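Uncharacterized protein (PDB 3PM7) is of unknown function but contains a PC4-like domain and may bind single-stranded nucleic acid. Local coordinates at residues A[28-33]-A[38-43]; A[24-29]-A[46-51]. All blocks are in the same frame, centred on the assembly; numbering follows the deposited sequence.

Contact 1: residues A[28-33]-A[38-43]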
loop_
_atom_site.group_PDB
_atom_site.type_symbol
_atom_site.label_atom_id
_atom_site.label_comp_id
_atom_site.label_asym_id
_atom_site.label_seq_id
_atom_site.Cartn_x
_atom_site.Cartn_y
_atom_site.Cartn_z
ATOM N N ASN A 28 -5.104 -5.941 3.795
ATOM C CA ASN A 28 -5.546 -7.334 4.002
ATOM C C ASN A 28 -4.475 -8.323 3.602
ATOM O O ASN A 28 -3.626 -8.003 2.772
ATOM C CB ASN A 28 -6.783 -7.645 3.151
ATOM C CG ASN A 28 -7.999 -6.847 3.592
ATOM O OD1 ASN A 28 -8.288 -6.767 4.779
ATOM N ND2 ASN A 28 -8.706 -6.249 2.641
ATOM N N LEU A 29 -4.525 -9.531 4.172
ATOM C CA LEU A 29 -3.696 -10.634 3.681
ATOM C C LEU A 29 -4.549 -11.473 2.740
ATOM O O LEU A 29 -5.630 -11.927 3.102
ATOM C CB LEU A 29 -3.155 -11.497 4.828
ATOM C CG LEU A 29 -2.305 -12.691 4.367
ATOM C CD1 LEU A 29 -0.974 -12.170 3.855
ATOM C CD2 LEU A 29 -2.068 -13.699 5.498
ATOM N N ILE A 30 -4.078 -11.660 1.517
ATOM C CA ILE A 30 -4.930 -12.203 0.476
ATOM C C ILE A 30 -4.218 -13.275 -0.331
ATOM O O ILE A 30 -3.018 -13.145 -0.631
ATOM C CB ILE A 30 -5.370 -11.090 -0.489
ATOM C CG1 ILE A 30 -6.191 -10.052 0.271
ATOM C CG2 ILE A 30 -6.212 -11.655 -1.630
ATOM C CD1 ILE A 30 -6.985 -9.173 -0.621
ATOM N N SER A 31 -4.955 -14.334 -0.654
ATOM C CA SER A 31 -4.496 -15.319 -1.610
ATOM C C SER A 31 -5.350 -15.122 -2.864
ATOM O O SER A 31 -6.527 -15.457 -2.855
ATOM C CB SER A 31 -4.689 -16.743 -1.063
ATOM O OG SER A 31 -4.182 -17.734 -1.967
ATOM N N TRP A 32 -4.784 -14.542 -3.927
ATOM C CA TRP A 32 -5.512 -14.477 -5.208
ATOM C C TRP A 32 -5.510 -15.848 -5.874
ATOM O O TRP A 32 -4.448 -16.380 -6.202
ATOM C CB TRP A 32 -4.886 -13.438 -6.175
ATOM C CG TRP A 32 -4.827 -12.022 -5.619
ATOM C CD1 TRP A 32 -3.701 -11.279 -5.386
ATOM C CD2 TRP A 32 -5.939 -11.190 -5.248
ATOM N NE1 TRP A 32 -4.049 -10.046 -4.890
ATOM C CE2 TRP A 32 -5.412 -9.968 -4.799
ATOM C CE3 TRP A 32 -7.326 -11.363 -5.257
ATOM C CZ2 TRP A 32 -6.225 -8.922 -4.360
ATOM C CZ3 TRP A 32 -8.128 -10.323 -4.832
ATOM C CH2 TRP A 32 -7.577 -9.116 -4.393
ATOM N N ASN A 33 -6.697 -16.427 -6.061
ATOM C CA ASN A 33 -6.843 -17.666 -6.809
ATOM C C ASN A 33 -5.881 -18.764 -6.372
ATOM O O ASN A 33 -5.299 -19.429 -7.222
ATOM C CB ASN A 33 -6.641 -17.426 -8.313
ATOM C CG ASN A 33 -7.579 -16.383 -8.875
ATOM O OD1 ASN A 33 -7.418 -15.187 -8.621
ATOM N ND2 ASN A 33 -8.549 -16.824 -9.670
ATOM N N LYS A 38 -0.336 -12.771 0.055
ATOM C CA LYS A 38 0.412 -11.531 0.050
ATOM C C LYS A 38 -0.386 -10.413 0.723
ATOM O O LYS A 38 -1.610 -10.399 0.683
ATOM C CB LYS A 38 0.755 -11.142 -1.388
ATOM C CG LYS A 38 1.876 -11.986 -2.007
ATOM C CD LYS A 38 2.200 -11.608 -3.459
ATOM C CE LYS A 38 3.132 -12.649 -4.090
ATOM N NZ LYS A 38 3.531 -12.326 -5.511
ATOM N N PHE A 39 0.308 -9.467 1.337
ATOM C CA PHE A 39 -0.357 -8.277 1.830
ATOM C C PHE A 39 -0.806 -7.406 0.667
ATOM O O PHE A 39 -0.109 -7.283 -0.331
ATOM C CB PHE A 39 0.562 -7.519 2.780
ATOM C CG PHE A 39 0.778 -8.237 4.077
ATOM C CD1 PHE A 39 1.949 -8.942 4.312
ATOM C CD2 PHE A 39 -0.209 -8.235 5.048
ATOM C CE1 PHE A 39 2.141 -9.615 5.509
ATOM C CE2 PHE A 39 -0.038 -8.923 6.245
ATOM C CZ PHE A 39 1.141 -9.602 6.484
ATOM N N ASP A 40 -1.980 -6.804 0.815
ATOM C CA ASP A 40 -2.665 -6.126 -0.272
ATOM C C ASP A 40 -3.260 -4.843 0.305
ATOM O O ASP A 40 -3.953 -4.867 1.334
ATOM C CB ASP A 40 -3.770 -7.034 -0.847
ATOM C CG ASP A 40 -4.443 -6.442 -2.081
ATOM O OD1 ASP A 40 -5.569 -5.910 -1.985
ATOM O OD2 ASP A 40 -3.848 -6.505 -3.162
ATOM N N LEU A 41 -2.974 -3.723 -0.345
ATOM C CA LEU A 41 -3.393 -2.409 0.154
ATOM C C LEU A 41 -4.243 -1.773 -0.930
ATOM O O LEU A 41 -3.757 -1.500 -2.017
ATOM C CB LEU A 41 -2.160 -1.543 0.408
ATOM C CG LEU A 41 -2.324 -0.269 1.230
ATOM C CD1 LEU A 41 -2.857 -0.611 2.593
ATOM C CD2 LEU A 41 -0.988 0.456 1.348
ATOM N N ARG A 42 -5.522 -1.558 -0.656
ATOM C CA ARG A 42 -6.444 -1.298 -1.742
ATOM C C ARG A 42 -7.775 -0.778 -1.211
ATOM O O ARG A 42 -8.121 -1.013 -0.058
ATOM C CB ARG A 42 -6.629 -2.642 -2.472
ATOM C CG ARG A 42 -7.739 -2.763 -3.481
ATOM C CD ARG A 42 -7.794 -4.221 -4.010
ATOM N NE ARG A 42 -6.450 -4.758 -4.222
ATOM C CZ ARG A 42 -5.723 -4.586 -5.328
ATOM N NH1 ARG A 42 -6.213 -3.894 -6.357
ATOM N NH2 ARG A 42 -4.500 -5.116 -5.412
ATOM N N GLU A 43 -8.533 -0.098 -2.061
ATOM C CA GLU A 43 -9.874 0.369 -1.711
ATOM C C GLU A 43 -10.904 -0.746 -1.975
ATOM O O GLU A 43 -10.842 -1.415 -3.002
ATOM C CB GLU A 43 -10.219 1.613 -2.537
ATOM C CG GLU A 43 -11.336 2.494 -1.940
ATOM C CD GLU A 43 -10.860 3.382 -0.804
ATOM O OE1 GLU A 43 -9.644 3.644 -0.719
ATOM O OE2 GLU A 43 -11.701 3.816 0.013
HETATM O O HOH W 1 -6.747 -5.248 0.368
#
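Asn28 pairs with Asp40 through two backbone hydrogen bonds. Asn28 N gives to Asp40 O at 2.9 Å, and Asp40 N gives to Asn28 O. Phe39 CA also lies 3.4 Å from Asn28 O, a CA-H...O contact. A water donates to Asp40 OD1 at 2.7 Å and is held weakly by Asn28 ND2 and Asp40 O. The stronger partner of Asn28 ND2 is OE1 of Glu26, although the position of that oxygen is less certain. Leu29 faces Phe39 in a non-hydrogen-bonded pair. Its CG is anti to the backbone N (chi1 179°), and CD1 sits over the centre of the Phe39 ring, 4.0 Å from the centroid, in a CH-pi contact. Ile30 and Lys38 form the next hydrogen-bonded pair, with Ile30 N to Lys38 O and Lys38 N to Ile30 O. On the face shared with Asn28, Ile30 CD1 reaches Asp40 OD1 at 3.8 Å. Ile30 CG2 covers one face of the Trp32 indole, 3.5 Å from its plane. The indole lies over Ile30 CG2 and meets Asp40 with its edge. Trp32 CZ2 is 3.6 Å from Asp40 OD2, with ring and carboxylate planes 83° apart. Arg42 holds that carboxylate side-on: NE binds Asp40 OD1 and NH2 binds Asp40 OD2, both through syn lone pairs and nearly in the guanidinium plane. This bidentate salt bridge, with Thr56 OG1 on OD2, fixes the rotation of the carboxylate. The two segments belong to the hairpin of strands 24-30 and 38-44, in the middle of a four-stranded antiparallel sheet. Strand 9-18 flanks 24-30, and strand 54-57 flanks 38-44. Phe39 stacks on Phe62 of helix 59-71, while Trp32 and Ile30 touch Trp44 on the other face.

Contact 2: residues A[24-29]-A[46-51]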
loop_
_atom_site.group_PDB
_atom_site.type_symbol
_atom_site.label_atom_id
_atom_site.label_comp_id
_atom_site.label_asym_id
_atom_site.label_seq_id
_atom_site.Cartn_x
_atom_site.Cartn_y
_atom_site.Cartn_z
ATOM N N ARG A 24 -13.625 1.488 1.775
ATOM C CA ARG A 24 -12.534 1.601 2.740
ATOM C C ARG A 24 -11.203 1.270 2.087
ATOM O O ARG A 24 -11.120 0.342 1.286
ATOM C CB ARG A 24 -12.747 0.609 3.892
ATOM C CG ARG A 24 -14.014 0.822 4.720
ATOM C CD ARG A 24 -14.627 -0.535 5.043
ATOM N NE ARG A 24 -14.502 -0.909 6.445
ATOM C CZ ARG A 24 -14.261 -2.148 6.875
ATOM N NH1 ARG A 24 -14.089 -3.147 6.013
ATOM N NH2 ARG A 24 -14.178 -2.385 8.176
ATOM N N LYS A 25 -10.150 1.984 2.466
ATOM C CA LYS A 25 -8.803 1.586 2.078
ATOM C C LYS A 25 -8.298 0.623 3.131
ATOM O O LYS A 25 -8.345 0.934 4.329
ATOM C CB LYS A 25 -7.873 2.802 1.952
ATOM C CG LYS A 25 -6.617 2.481 1.143
ATOM C CD LYS A 25 -5.799 3.732 0.769
ATOM C CE LYS A 25 -6.457 4.577 -0.322
ATOM N NZ LYS A 25 -5.827 5.965 -0.363
ATOM N N GLU A 26 -7.852 -0.562 2.710
ATOM C CA GLU A 26 -7.624 -1.650 3.662
ATOM C C GLU A 26 -6.279 -2.312 3.472
ATOM O O GLU A 26 -5.842 -2.483 2.358
ATOM C CB GLU A 26 -8.700 -2.739 3.486
ATOM C CG GLU A 26 -10.100 -2.382 3.980
ATOM C CD GLU A 26 -11.127 -3.476 3.682
ATOM O OE1 GLU A 26 -10.737 -4.662 3.474
ATOM O OE2 GLU A 26 -12.336 -3.146 3.656
ATOM N N LEU A 27 -5.633 -2.711 4.560
ATOM C CA LEU A 27 -4.541 -3.666 4.457
ATOM C C LEU A 27 -5.119 -5.037 4.772
ATOM O O LEU A 27 -5.588 -5.273 5.895
ATOM C CB LEU A 27 -3.442 -3.355 5.471
ATOM C CG LEU A 27 -2.274 -4.349 5.402
ATOM C CD1 LEU A 27 -1.492 -4.097 4.100
ATOM C CD2 LEU A 27 -1.352 -4.191 6.603
ATOM N N ASN A 28 -5.104 -5.941 3.795
ATOM C CA ASN A 28 -5.546 -7.334 4.002
ATOM C C ASN A 28 -4.475 -8.323 3.602
ATOM O O ASN A 28 -3.626 -8.003 2.772
ATOM C CB ASN A 28 -6.783 -7.645 3.151
ATOM C CG ASN A 28 -7.999 -6.847 3.592
ATOM O OD1 ASN A 28 -8.288 -6.767 4.779
ATOM N ND2 ASN A 28 -8.706 -6.249 2.641
ATOM N N LEU A 29 -4.525 -9.531 4.172
ATOM C CA LEU A 29 -3.696 -10.634 3.681
ATOM C C LEU A 29 -4.549 -11.473 2.740
ATOM O O LEU A 29 -5.630 -11.927 3.102
ATOM C CB LEU A 29 -3.155 -11.497 4.828
ATOM C CG LEU A 29 -2.305 -12.691 4.367
ATOM C CD1 LEU A 29 -0.974 -12.170 3.855
ATOM C CD2 LEU A 29 -2.068 -13.699 5.498
ATOM N N PRO A 46 -18.192 -1.472 0.456
ATOM C CA PRO A 46 -18.718 -1.789 1.795
ATOM C C PRO A 46 -18.580 -3.256 2.253
ATOM O O PRO A 46 -17.925 -3.524 3.270
ATOM C CB PRO A 46 -20.192 -1.392 1.683
ATOM C CG PRO A 46 -20.168 -0.233 0.746
ATOM C CD PRO A 46 -19.059 -0.504 -0.247
ATOM N N ASP A 47 -19.189 -4.195 1.546
ATOM C CA ASP A 47 -19.099 -5.593 1.975
ATOM C C ASP A 47 -18.132 -6.393 1.089
ATOM O O ASP A 47 -18.362 -7.576 0.788
ATOM C CB ASP A 47 -20.482 -6.255 2.011
ATOM C CG ASP A 47 -20.528 -7.468 2.945
ATOM O OD1 ASP A 47 -19.868 -7.428 4.010
ATOM O OD2 ASP A 47 -21.225 -8.460 2.620
ATOM N N HIS A 48 -17.049 -5.733 0.689
ATOM C CA HIS A 48 -16.052 -6.328 -0.188
ATOM C C HIS A 48 -16.686 -6.879 -1.456
ATOM O O HIS A 48 -16.225 -7.884 -1.986
ATOM C CB HIS A 48 -15.305 -7.465 0.529
ATOM C CG HIS A 48 -14.612 -7.031 1.781
ATOM N ND1 HIS A 48 -13.384 -6.410 1.771
ATOM C CD2 HIS A 48 -14.989 -7.099 3.080
ATOM C CE1 HIS A 48 -13.025 -6.120 3.010
ATOM N NE2 HIS A 48 -13.982 -6.533 3.825
ATOM N N GLU A 49 -17.729 -6.229 -1.947
ATOM C CA GLU A 49 -18.437 -6.750 -3.113
ATOM C C GLU A 49 -17.670 -6.425 -4.392
ATOM O O GLU A 49 -17.959 -6.954 -5.458
ATOM C CB GLU A 49 -19.848 -6.153 -3.190
ATOM C CG GLU A 49 -19.864 -4.661 -3.498
ATOM C CD GLU A 49 -21.225 -4.017 -3.257
ATOM O OE1 GLU A 49 -21.270 -2.792 -2.985
ATOM O OE2 GLU A 49 -22.247 -4.738 -3.344
ATOM N N LYS A 50 -16.694 -5.535 -4.277
ATOM C CA LYS A 50 -15.972 -5.036 -5.432
ATOM C C LYS A 50 -14.718 -4.351 -4.942
ATOM O O LYS A 50 -14.718 -3.739 -3.861
ATOM C CB LYS A 50 -16.853 -4.058 -6.207
ATOM C CG LYS A 50 -16.209 -3.437 -7.428
ATOM C CD LYS A 50 -17.221 -2.617 -8.216
ATOM C CE LYS A 50 -16.571 -1.914 -9.397
ATOM N NZ LYS A 50 -15.362 -1.141 -8.981
HETATM N N MSE A 51 -13.651 -4.445 -5.733
HETATM C CA MSE A 51 -12.371 -3.862 -5.346
HETATM C C MSE A 51 -12.015 -2.667 -6.224
HETATM O O MSE A 51 -12.493 -2.527 -7.339
HETATM C CB MSE A 51 -11.257 -4.915 -5.402
HETATM C CG MSE A 51 -10.669 -5.129 -6.785
HETATM SE SE MSE A 51 -9.107 -6.334 -6.847
HETATM C CE MSE A 51 -10.037 -8.042 -6.810
#
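His48 meets Glu26 and Arg24 where the loop after strand 38-44 folds back beside strand 24-30. His48 has the most surface buried by this contact, followed by Arg24 and then Glu26. The His48 side chain leaves the loop with CG beside its backbone N (chi1 -58°), which carries the imidazole to the strand. The planes of the Glu26 carboxylate and the imidazole are steeply inclined, 77° apart, and the carboxylate appears to come in at the edge of the ring, though that approach is doubtful. The modelled orientation of the imidazole is uncertain, and so is the exact spacing of the two groups.

Arg24 approaches from the start of the segment. Its side chain bends at chi2 and chi3 and brings NH1 alongside the Glu26 carboxylate. NH1 is 2.9 Å from Glu26 OE2 in a salt bridge, though the hydrogen-bond angle of 123° makes the bond weak. The guanidinium also comes close to the imidazole, at a steep angle to it. Glu26, extended beyond CG, carries its carboxylate out from the strand between Arg24 and Asn28. The negative charge of Glu26 is probably balanced in part by Arg24.

Glu12 of strand 9-18 also touches His48, and Trp44 packs edge-to-face with its ring. Trp44 touches Glu26 and Asn28 as well. His48 is the loop residue that meets strand 24-30 most fully, while Pro46 and Lys50 pack on Trp23 and Met51 on Trp32 and Trp44. This is a loop-to-strand contact: the irregular segment 46-51 lies against one face of the antiparallel sheet, within the region that matches the PC4 family.

In the fold
The centres of contact 1 and contact 2 are about 9 Å apart, and both use strand 24-30. Contact 2 takes residues 24-29 and contact 1 takes 28-33, with Asn28 and Leu29 in common. Along the chain, the second segment of contact 1 (38-43) precedes that of contact 2 (46-51). Contact 1 is hairpin pairing inside the sheet; contact 2 adds the following loop to one face of it. The two are joined by a probable backbone hydrogen bond, Glu26 N to Arg42 O. Leu41 packs on Leu41 of the second subunit, and Lys25 makes a salt bridge with Glu61 of that subunit, so the same strands also serve the dimer.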